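Histidine phosphotransfer protein (Medicago truncatula, PDB 4G78) probably relays phosphoryl groups from cytokinin sensor histidine kinases to response regulators, as a histidine-containing phosphotransfer (HPt) protein of a plant two-component pathway. Local coordinates at residues T48-F51 and D52-K56; K95-C98 and G99-R102; E123-L126 and L127-L131. All coordinates share one frame; numbering follows the deposited sequence. Where two conformers were deposited one is given.

Contact 1 of 3, residues T48-F51 and D52-K56; sequences TMFF and DDSEK
S54 folds back onto F50, one turn earlier in helix 41-66, a long helix of the HPt bundle. Followed outward, the S54 side chain first sets CB 3.2 Å from F50 O, and OG then turns to the same oxygen and hydrogen-bonds it at 2.8 Å. The first torsion explains this: with OG beside its own backbone N (chi1 -65°), the hydroxyl is turned back toward the preceding turn. F50 O takes two donors from one residue, because S54 N also binds it at 2.9 Å; the two reach it from opposite faces of the carbonyl plane, the hydroxyl 41° out of that plane.

OG also meets the F50 ring. With CG anti to the backbone N (chi1 169°), the ring swings under the hydroxyl, and OG of S54 stands 3.2 Å above one face, displaced toward the rim. Q82 of helix 72-89 also bonds this oxygen, and that helix packs against F50, so the pair lies buried against it, with Y124 of helix 110-145 also touching S54.

On another side of the helix, E55 runs back over F51: CB and CG lie against F51 O, and OE2 comes within 3.9 Å of F51 CB, while K128 and Y124 of helix 110-145 hold OE2 itself. The exposed T48 and D52 side chains run alongside each other in one direction, CG2 of T48 4.0 Å from OD2 of D52. A water donates to M49 O at 2.9 Å and, weakly, to OD1 of D53.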
ATOM      1  N   THR A  48       7.978   1.553   4.901  1.00 10.60           N
ATOM      2  CA  THR A  48       8.190   0.548   5.944  1.00 11.69           C
ATOM      3  C   THR A  48       7.250   0.862   7.134  1.00 10.01           C
ATOM      4  O   THR A  48       6.669  -0.062   7.712  1.00 11.26           O
ATOM      5  CB  THR A  48       9.660   0.549   6.333  1.00 14.74           C
ATOM      6  OG1 THR A  48      10.433   0.159   5.277  1.00 19.20           O
ATOM      7  CG2 THR A  48       9.864  -0.333   7.579  1.00 21.37           C
ATOM      8  N   MET A  49       7.107   2.106   7.476  1.00  9.70           N
ATOM      9  CA  MET A  49       6.173   2.508   8.554  1.00  9.71           C
ATOM     10  C   MET A  49       4.749   2.088   8.202  1.00  9.12           C
ATOM     11  O   MET A  49       4.015   1.575   9.033  1.00  9.88           O
ATOM     12  CB  MET A  49       6.299   3.998   8.804  1.00  9.85           C
ATOM     13  CG  MET A  49       7.604   4.399   9.429  1.00 10.22           C
ATOM     14  SD  MET A  49       7.754   6.223   9.447  1.00 10.75           S
ATOM     15  CE  MET A  49       9.369   6.350  10.204  1.00 13.43           C
ATOM     16  N   PHE A  50       4.348   2.375   6.962  1.00  9.00           N
ATOM     17  CA  PHE A  50       3.028   2.019   6.469  1.00  9.08           C
ATOM     18  C   PHE A  50       2.814   0.511   6.476  1.00  8.87           C
ATOM     19  O   PHE A  50       1.739   0.044   6.890  1.00  9.59           O
ATOM     20  CB  PHE A  50       2.862   2.608   5.057  1.00  9.50           C
ATOM     21  CG  PHE A  50       1.637   2.077   4.345  1.00  9.24           C
ATOM     22  CD1 PHE A  50       0.397   2.526   4.625  1.00  9.40           C
ATOM     23  CD2 PHE A  50       1.789   1.125   3.355  1.00 10.52           C
ATOM     24  CE1 PHE A  50      -0.713   2.064   4.000  1.00 10.46           C
ATOM     25  CE2 PHE A  50       0.690   0.624   2.679  1.00 11.50           C
ATOM     26  CZ  PHE A  50      -0.592   1.141   3.031  1.00 11.26           C
ATOM     27  N   PHE A  51       3.786  -0.264   6.044  1.00  9.29           N
ATOM     28  CA  PHE A  51       3.635  -1.724   6.007  1.00  9.73           C
ATOM     29  C   PHE A  51       3.444  -2.252   7.437  1.00 10.37           C
ATOM     30  O   PHE A  51       2.585  -3.112   7.679  1.00 10.70           O
ATOM     31  CB  PHE A  51       4.856  -2.410   5.379  1.00 11.02           C
ATOM     32  CG  PHE A  51       5.110  -2.144   3.917  1.00 10.72           C
ATOM     33  CD1 PHE A  51       4.124  -1.835   3.021  1.00 11.25           C
ATOM     34  CD2 PHE A  51       6.435  -2.199   3.465  1.00 13.06           C
ATOM     35  CE1 PHE A  51       4.421  -1.581   1.697  1.00 12.21           C
ATOM     36  CE2 PHE A  51       6.719  -1.976   2.112  1.00 14.27           C
ATOM     37  CZ  PHE A  51       5.747  -1.684   1.276  1.00 13.30           C
ATOM     38  N   ASP A  52       4.244  -1.761   8.377  1.00 10.34           N
ATOM     39  CA  ASP A  52       4.148  -2.278   9.722  1.00 11.56           C
ATOM     40  C   ASP A  52       2.765  -1.969  10.324  1.00 11.09           C
ATOM     41  O   ASP A  52       2.108  -2.844  10.913  1.00 12.85           O
ATOM     42  CB  ASP A  52       5.291  -1.685  10.537  1.00 13.85           C
ATOM     43  CG  ASP A  52       6.664  -2.266  10.249  1.00 17.79           C
ATOM     44  OD1 ASP A  52       6.786  -3.279   9.477  1.00 23.03           O
ATOM     45  OD2 ASP A  52       7.629  -1.619  10.696  1.00 24.16           O
ATOM     46  N   ASP A  53       2.276  -0.744  10.137  1.00 10.63           N
ATOM     47  CA  ASP A  53       0.944  -0.382  10.646  1.00 11.07           C
ATOM     48  C   ASP A  53      -0.140  -1.175   9.969  1.00  9.90           C
ATOM     49  O   ASP A  53      -1.099  -1.635  10.599  1.00 10.60           O
ATOM     50  CB  ASP A  53       0.688   1.102  10.510  1.00 13.24           C
ATOM     51  CG  ASP A  53       1.532   1.953  11.552  1.00 16.23           C
ATOM     52  OD1 ASP A  53       2.179   1.397  12.443  1.00 20.88           O
ATOM     53  OD2 ASP A  53       1.487   3.152  11.357  1.00 19.88           O
ATOM     54  N   SER A  54      -0.024  -1.345   8.651  1.00  9.30           N
ATOM     55  CA  SER A  54      -1.051  -2.020   7.900  1.00  9.38           C
ATOM     56  C   SER A  54      -1.142  -3.476   8.288  1.00  9.36           C
ATOM     57  O   SER A  54      -2.251  -4.023   8.383  1.00 10.35           O
ATOM     58  CB  SER A  54      -0.754  -1.921   6.415  1.00  9.54           C
ATOM     59  OG  SER A  54      -0.813  -0.601   5.903  1.00  9.87           O
ATOM     60  N   GLU A  55      -0.009  -4.138   8.472  1.00 10.21           N
ATOM     61  CA  GLU A  55      -0.063  -5.582   8.769  1.00 11.06           C
ATOM     62  C   GLU A  55      -0.688  -5.799  10.130  1.00 10.84           C
ATOM     63  O   GLU A  55      -1.482  -6.745  10.312  1.00 12.60           O
ATOM     64  CB  GLU A  55       1.338  -6.153   8.666  1.00 12.23           C
ATOM     65  CG  GLU A  55       1.741  -6.219   7.175  1.00 12.34           C
ATOM     66  CD  GLU A  55       3.185  -6.446   6.927  1.00 14.30           C
ATOM     67  OE1 GLU A  55       3.856  -7.005   7.783  1.00 23.44           O
ATOM     68  OE2 GLU A  55       3.654  -6.044   5.826  1.00 15.43           O
ATOM     69  N   LYS A  56      -0.381  -4.964  11.091  1.00 12.01           N
ATOM     70  CA  LYS A  56      -1.038  -5.043  12.399  1.00 12.79           C
ATOM     71  C   LYS A  56      -2.502  -4.820  12.262  1.00 11.80           C
ATOM     72  O   LYS A  56      -3.351  -5.569  12.895  1.00 12.78           O
ATOM     73  CB  LYS A  56      -0.377  -4.081  13.367  1.00 16.55           C
ATOM     74  CG  LYS A  56       0.944  -4.540  13.929  1.00 26.53           C
ATOM     75  CD  LYS A  56       0.955  -4.448  15.471  1.00 43.17           C
ATOM     76  CE  LYS A  56       2.316  -4.808  15.997  1.00 54.41           C
ATOM     77  NZ  LYS A  56       2.490  -6.303  16.119  0.39 67.52           N
TER
HETATM   78  O   HOH W   1       4.812   2.086  11.747  1.00 14.79           O

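Contact 2 of 3, residues K95-C98 and G99-R102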
ATOM      1  N   LYS A  95      -6.642   1.824  -0.703  1.00  8.66           N
ATOM      2  CA  LYS A  95      -7.535   2.848  -0.173  1.00  9.74           C
ATOM      3  C   LYS A  95      -8.963   2.599  -0.633  1.00 10.06           C
ATOM      4  O   LYS A  95      -9.919   2.723   0.163  1.00 11.22           O
ATOM      5  CB  LYS A  95      -7.031   4.232  -0.637  1.00 11.51           C
ATOM      6  CG  LYS A  95      -8.027   5.347  -0.466  1.00 15.54           C
ATOM      7  CD  LYS A  95      -7.549   6.636  -1.050  1.00 16.49           C
ATOM      8  CE  LYS A  95      -8.606   7.540  -1.555  1.00 20.60           C
ATOM      9  NZ  LYS A  95      -9.105   7.276  -2.933  1.00 24.21           N
ATOM     10  N   ASN A  96      -9.126   2.280  -1.915  1.00 10.36           N
ATOM     11  CA  ASN A  96     -10.461   2.178  -2.432  1.00 11.71           C
ATOM     12  C   ASN A  96     -11.147   0.951  -1.878  1.00 11.60           C
ATOM     13  O   ASN A  96     -12.348   1.002  -1.555  1.00 14.17           O
ATOM     14  CB  ASN A  96     -10.399   2.294  -3.937  1.00 13.25           C
ATOM     15  CG  ASN A  96      -9.971   3.725  -4.383  1.00 15.14           C
ATOM     16  OD1 ASN A  96     -10.231   4.724  -3.612  1.00 18.77           O
ATOM     17  ND2 ASN A  96      -9.392   3.859  -5.509  1.00 18.41           N
ATOM     18  N   VAL A  97     -10.460  -0.145  -1.639  1.00 11.15           N
ATOM     19  CA  VAL A  97     -11.102  -1.288  -0.961  1.00 11.77           C
ATOM     20  C   VAL A  97     -11.532  -0.886   0.428  1.00 11.72           C
ATOM     21  O   VAL A  97     -12.605  -1.338   0.911  1.00 12.99           O
ATOM     22  CB  VAL A  97     -10.191  -2.546  -0.884  1.00 13.39           C
ATOM     23  CG1 VAL A  97     -10.848  -3.614  -0.094  1.00 15.49           C
ATOM     24  CG2 VAL A  97      -9.754  -3.088  -2.242  1.00 15.20           C
ATOM     25  N   CYS A  98     -10.749  -0.119   1.135  1.00 11.65           N
ATOM     26  CA  CYS A  98     -11.135   0.260   2.485  1.00 12.09           C
ATOM     27  C   CYS A  98     -12.463   0.959   2.502  1.00 12.99           C
ATOM     28  O   CYS A  98     -13.238   0.839   3.451  1.00 15.22           O
ATOM     29  CB  CYS A  98     -10.066   1.156   3.107  1.00 13.11           C
ATOM     30  SG  CYS A  98      -8.549   0.326   3.476  1.00 13.57           S
ATOM     31  N   GLY A  99     -12.795   1.716   1.450  1.00 15.44           N
ATOM     32  CA  GLY A  99     -14.036   2.441   1.427  1.00 17.66           C
ATOM     33  C   GLY A  99     -15.235   1.541   1.230  1.00 17.86           C
ATOM     34  O   GLY A  99     -16.375   1.951   1.510  1.00 22.45           O
ATOM     35  N   THR A 100     -15.069   0.324   0.851  1.00 16.86           N
ATOM     36  CA  THR A 100     -16.185  -0.591   0.666  1.00 18.23           C
ATOM     37  C   THR A 100     -16.744  -1.184   1.939  1.00 17.22           C
ATOM     38  O   THR A 100     -17.836  -1.772   1.875  1.00 20.28           O
ATOM     39  CB  THR A 100     -15.846  -1.656  -0.323  1.00 18.53           C
ATOM     40  OG1 THR A 100     -14.862  -2.579   0.259  1.00 19.25           O
ATOM     41  CG2 THR A 100     -15.358  -1.196  -1.656  1.00 23.70           C
ATOM     42  N   PHE A 101     -16.074  -1.096   3.087  1.00 16.66           N
ATOM     43  CA  PHE A 101     -16.520  -1.766   4.278  1.00 16.28           C
ATOM     44  C   PHE A 101     -17.700  -1.062   4.888  1.00 17.02           C
ATOM     45  O   PHE A 101     -18.569  -1.757   5.481  1.00 18.66           O
ATOM     46  CB  PHE A 101     -15.412  -1.744   5.359  1.00 14.98           C
ATOM     47  CG  PHE A 101     -14.352  -2.797   5.146  1.00 13.27           C
ATOM     48  CD1 PHE A 101     -14.459  -4.007   5.794  1.00 14.08           C
ATOM     49  CD2 PHE A 101     -13.286  -2.543   4.287  1.00 14.45           C
ATOM     50  CE1 PHE A 101     -13.406  -4.963   5.605  1.00 15.16           C
ATOM     51  CE2 PHE A 101     -12.267  -3.448   4.162  1.00 13.57           C
ATOM     52  CZ  PHE A 101     -12.320  -4.617   4.827  1.00 13.56           C
ATOM     53  N   ARG A 102     -17.809   0.248   4.851  1.00 19.77           N
ATOM     54  CA  ARG A 102     -18.763   0.973   5.703  1.00 20.96           C
ATOM     55  C   ARG A 102     -20.170   0.465   5.439  1.00 24.37           C
ATOM     56  O   ARG A 102     -20.932   0.243   6.381  1.00 26.15           O
ATOM     57  CB  ARG A 102     -18.629   2.467   5.419  1.00 26.42           C
ATOM     58  CG  ARG A 102     -19.323   3.385   6.419  1.00 38.76           C
ATOM     59  CD  ARG A 102     -18.608   4.736   6.460  1.00 52.06           C
ATOM     60  NE  ARG A 102     -17.985   4.994   7.742  1.00 59.20           N
ATOM     61  CZ  ARG A 102     -16.720   5.293   7.964  1.00 66.17           C
ATOM     62  NH1 ARG A 102     -15.847   5.381   6.969  1.00 61.91           N
ATOM     63  NH2 ARG A 102     -16.302   5.509   9.209  1.00 61.33           N
TER
HETATM   64  O   HOH W   2     -15.379   1.964   4.804  1.00 21.51           O
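In T100 a chi1 of 71° places OG1 between the backbone N and the carbonyl carbon, where it meets V97 O three residues back; F101, with CG beside its own N (chi1 -80°), carries its ring past C98 O. The hydroxyl of T100 donates to V97 O at 2.7 Å, in the carbonyl plane and on a lone pair. T100 N binds the same oxygen at 3.0 Å but from above that plane, so both donors of a single residue grip one carbonyl. Here helix 92-99 gives way to helix 101-106 in the HPt bundle; G99 N makes weak bonds to K95 O and N96 O, and F101 N a weak one to C98 O. A water donates to C98 O at 2.8 Å and weakly accepts from R102 N. The F101 ring presents its edge to C98 O, CD2 lying 3.5 Å from that oxygen, with CE2 only loosely against CG1 of V97. Replacing F101 with alanine removes the ring and is likely to leave a gap beside A79 and C116, on helices 72-89 and 110-145, and C98 O without its edge neighbour. R102 forms a salt bridge with D76 and touches H80, the predicted phosphorylation site.

Contact 3 of 3, residues E123-L126 and L127-L131; sequences EYSL and LKNNL
L127 bonds its N to E123 O, one turn earlier, at 2.9 Å, and its CB rests 3.4 Å from that same oxygen. K128 comes next. Its N bonds Y124 O with the donor nearly in line with the C=O bond, and its CB lies over one face of the Y124 ring, 4.3 Å above the plane and toward the rim. Because CG is anti to the backbone N (chi1 -180°) and the chain stays extended, the lysine continues past the ring, bringing CD to 3.6 Å from Y124 OH. Both polar ends then meet E55 of helix 41-66: NZ in a salt bridge, the phenol in a hydrogen bond. The stretch belongs to helix 110-145, the longest of the HPt bundle, and this side of it packs on helix 41-66. At N129, N bonds S125 O with a straight N-H (169°); its side chain lies back along the serine, where a water joins S125 OG, at 2.7 Å, to N129 OD1, weakly. N130 returns to L126 with two donors: N at 3.0 Å and ND2 at 2.9 Å both bind L126 O, from opposite faces of its plane, and the amide donor stands 40° out of it.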
ATOM      1  N   GLU A 123      -5.088  -7.007  -2.117  1.00 10.70           N
ATOM      2  CA  GLU A 123      -4.578  -5.748  -2.628  1.00 10.29           C
ATOM      3  C   GLU A 123      -3.357  -5.291  -1.867  1.00  9.25           C
ATOM      4  O   GLU A 123      -2.396  -4.761  -2.467  1.00  9.13           O
ATOM      5  CB  GLU A 123      -5.663  -4.700  -2.654  1.00 10.21           C
ATOM      6  CG  GLU A 123      -6.693  -4.965  -3.736  1.00 11.99           C
ATOM      7  CD  GLU A 123      -6.180  -4.839  -5.135  1.00 11.79           C
ATOM      8  OE1 GLU A 123      -5.235  -4.075  -5.361  1.00 10.80           O
ATOM      9  OE2 GLU A 123      -6.680  -5.560  -6.036  1.00 16.63           O
ATOM     10  N   TYR A 124      -3.331  -5.478  -0.550  1.00  9.16           N
ATOM     11  CA  TYR A 124      -2.178  -5.102   0.248  1.00  8.94           C
ATOM     12  C   TYR A 124      -0.970  -5.921  -0.176  1.00  9.13           C
ATOM     13  O   TYR A 124       0.130  -5.385  -0.370  1.00  9.47           O
ATOM     14  CB  TYR A 124      -2.481  -5.267   1.740  1.00  9.74           C
ATOM     15  CG  TYR A 124      -1.253  -4.979   2.544  1.00  9.39           C
ATOM     16  CD1 TYR A 124      -0.802  -3.677   2.740  1.00  9.99           C
ATOM     17  CD2 TYR A 124      -0.510  -6.007   3.045  1.00  9.97           C
ATOM     18  CE1 TYR A 124       0.392  -3.419   3.418  1.00 10.71           C
ATOM     19  CE2 TYR A 124       0.715  -5.761   3.687  1.00 10.66           C
ATOM     20  CZ  TYR A 124       1.136  -4.458   3.890  1.00 10.57           C
ATOM     21  OH  TYR A 124       2.316  -4.149   4.534  1.00 12.60           O
ATOM     22  N   SER A 125      -1.141  -7.227  -0.320  1.00  9.74           N
ATOM     23  CA  SER A 125      -0.024  -8.060  -0.714  0.68 10.86           C
ATOM     24  C   SER A 125       0.488  -7.701  -2.107  1.00  9.99           C
ATOM     25  O   SER A 125       1.724  -7.648  -2.306  1.00 11.02           O
ATOM     26  CB  SER A 125      -0.442  -9.529  -0.626  0.68 12.43           C
ATOM     27  OG  SER A 125       0.604 -10.350  -1.104  0.68 14.85           O
ATOM     28  N   LEU A 126      -0.397  -7.433  -3.032  1.00 10.27           N
ATOM     29  CA  LEU A 126       0.023  -7.030  -4.394  1.00 10.67           C
ATOM     30  C   LEU A 126       0.828  -5.774  -4.319  1.00  9.99           C
ATOM     31  O   LEU A 126       1.875  -5.615  -4.986  1.00 10.81           O
ATOM     32  CB  LEU A 126      -1.196  -6.839  -5.304  1.00 11.40           C
ATOM     33  CG  LEU A 126      -1.908  -8.109  -5.740  1.00 13.57           C
ATOM     34  CD1 LEU A 126      -3.241  -7.793  -6.333  1.00 15.16           C
ATOM     35  CD2 LEU A 126      -0.980  -8.859  -6.778  1.00 18.34           C
ATOM     36  N   LEU A 127       0.337  -4.797  -3.545  1.00  9.67           N
ATOM     37  CA  LEU A 127       1.047  -3.520  -3.429  1.00  9.25           C
ATOM     38  C   LEU A 127       2.427  -3.728  -2.832  1.00  9.59           C
ATOM     39  O   LEU A 127       3.430  -3.213  -3.331  1.00  9.69           O
ATOM     40  CB  LEU A 127       0.227  -2.576  -2.586  1.00  9.72           C
ATOM     41  CG  LEU A 127       0.947  -1.269  -2.276  1.00 11.15           C
ATOM     42  CD1 LEU A 127       1.100  -0.396  -3.511  1.00 14.84           C
ATOM     43  CD2 LEU A 127       0.278  -0.584  -1.182  1.00 17.32           C
ATOM     44  N   LYS A 128       2.474  -4.438  -1.694  1.00  9.61           N
ATOM     45  CA  LYS A 128       3.747  -4.590  -0.976  1.00 10.28           C
ATOM     46  C   LYS A 128       4.753  -5.305  -1.858  1.00 10.25           C
ATOM     47  O   LYS A 128       5.923  -4.905  -1.950  1.00 10.92           O
ATOM     48  CB  LYS A 128       3.519  -5.332   0.333  1.00 10.99           C
ATOM     49  CG  LYS A 128       4.796  -5.506   1.114  1.00 12.29           C
ATOM     50  CD  LYS A 128       4.616  -6.087   2.467  1.00 14.33           C
ATOM     51  CE  LYS A 128       5.848  -6.112   3.308  1.00 22.13           C
ATOM     52  NZ  LYS A 128       5.711  -6.944   4.512  1.00 30.47           N
ATOM     53  N   ASN A 129       4.342  -6.401  -2.515  1.00 10.39           N
ATOM     54  CA  ASN A 129       5.302  -7.149  -3.361  1.00 11.72           C
ATOM     55  C   ASN A 129       5.786  -6.279  -4.537  1.00 10.66           C
ATOM     56  O   ASN A 129       6.998  -6.311  -4.860  1.00 11.69           O
ATOM     57  CB  ASN A 129       4.696  -8.399  -3.831  1.00 13.31           C
ATOM     58  CG  ASN A 129       4.598  -9.403  -2.659  1.00 17.75           C
ATOM     59  OD1 ASN A 129       5.287  -9.329  -1.641  1.00 32.06           O
ATOM     60  ND2 ASN A 129       3.729 -10.312  -2.869  1.00 23.65           N
ATOM     61  N   ASN A 130       4.909  -5.532  -5.130  1.00  9.92           N
ATOM     62  CA  ASN A 130       5.306  -4.665  -6.268  1.00  9.33           C
ATOM     63  C   ASN A 130       6.218  -3.531  -5.771  1.00  8.72           C
ATOM     64  O   ASN A 130       7.199  -3.199  -6.472  1.00  9.03           O
ATOM     65  CB  ASN A 130       4.107  -4.171  -7.008  1.00  9.79           C
ATOM     66  CG  ASN A 130       3.551  -5.167  -8.009  1.00 11.92           C
ATOM     67  OD1 ASN A 130       4.234  -5.534  -8.946  1.00 12.98           O
ATOM     68  ND2 ASN A 130       2.378  -5.659  -7.828  1.00 25.20           N
ATOM     69  N   LEU A 131       5.945  -2.919  -4.635  1.00  8.81           N
ATOM     70  CA  LEU A 131       6.821  -1.906  -4.101  1.00  9.26           C
ATOM     71  C   LEU A 131       8.157  -2.453  -3.706  1.00  9.37           C
ATOM     72  O   LEU A 131       9.198  -1.826  -3.934  1.00  9.85           O
ATOM     73  CB  LEU A 131       6.207  -1.191  -2.880  1.00  9.81           C
ATOM     74  CG  LEU A 131       5.107  -0.205  -3.234  1.00 10.77           C
ATOM     75  CD1 LEU A 131       4.470   0.293  -1.933  1.00 16.02           C
ATOM     76  CD2 LEU A 131       5.629   0.917  -4.127  1.00 15.16           C
TER
HETATM   77  O   HOH W   3       2.870  -9.970   0.319  1.00 30.00           O

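Contacts 1 and 3 each lie within one long helix, helix 41-66 and helix 110-145, which pack together, whereas contact 2 spans the junction of two short helices. All three mix buried and exposed residues; the centre of contact 3 is about 6 Å from the centre of the chain, that of contact 2 about 13 Å. Contacts 1 and 3 meet through the E55 carboxylate and through Y124 OH against F51 CA. Contact 2 touches contact 3 by packing of V97 CG2 on E123 CG. In regular helix, S54 and N130 reach four residues back with side-chain donors out of the carbonyl plane; at the junction, T100 reaches three back with its hydroxyl in the plane.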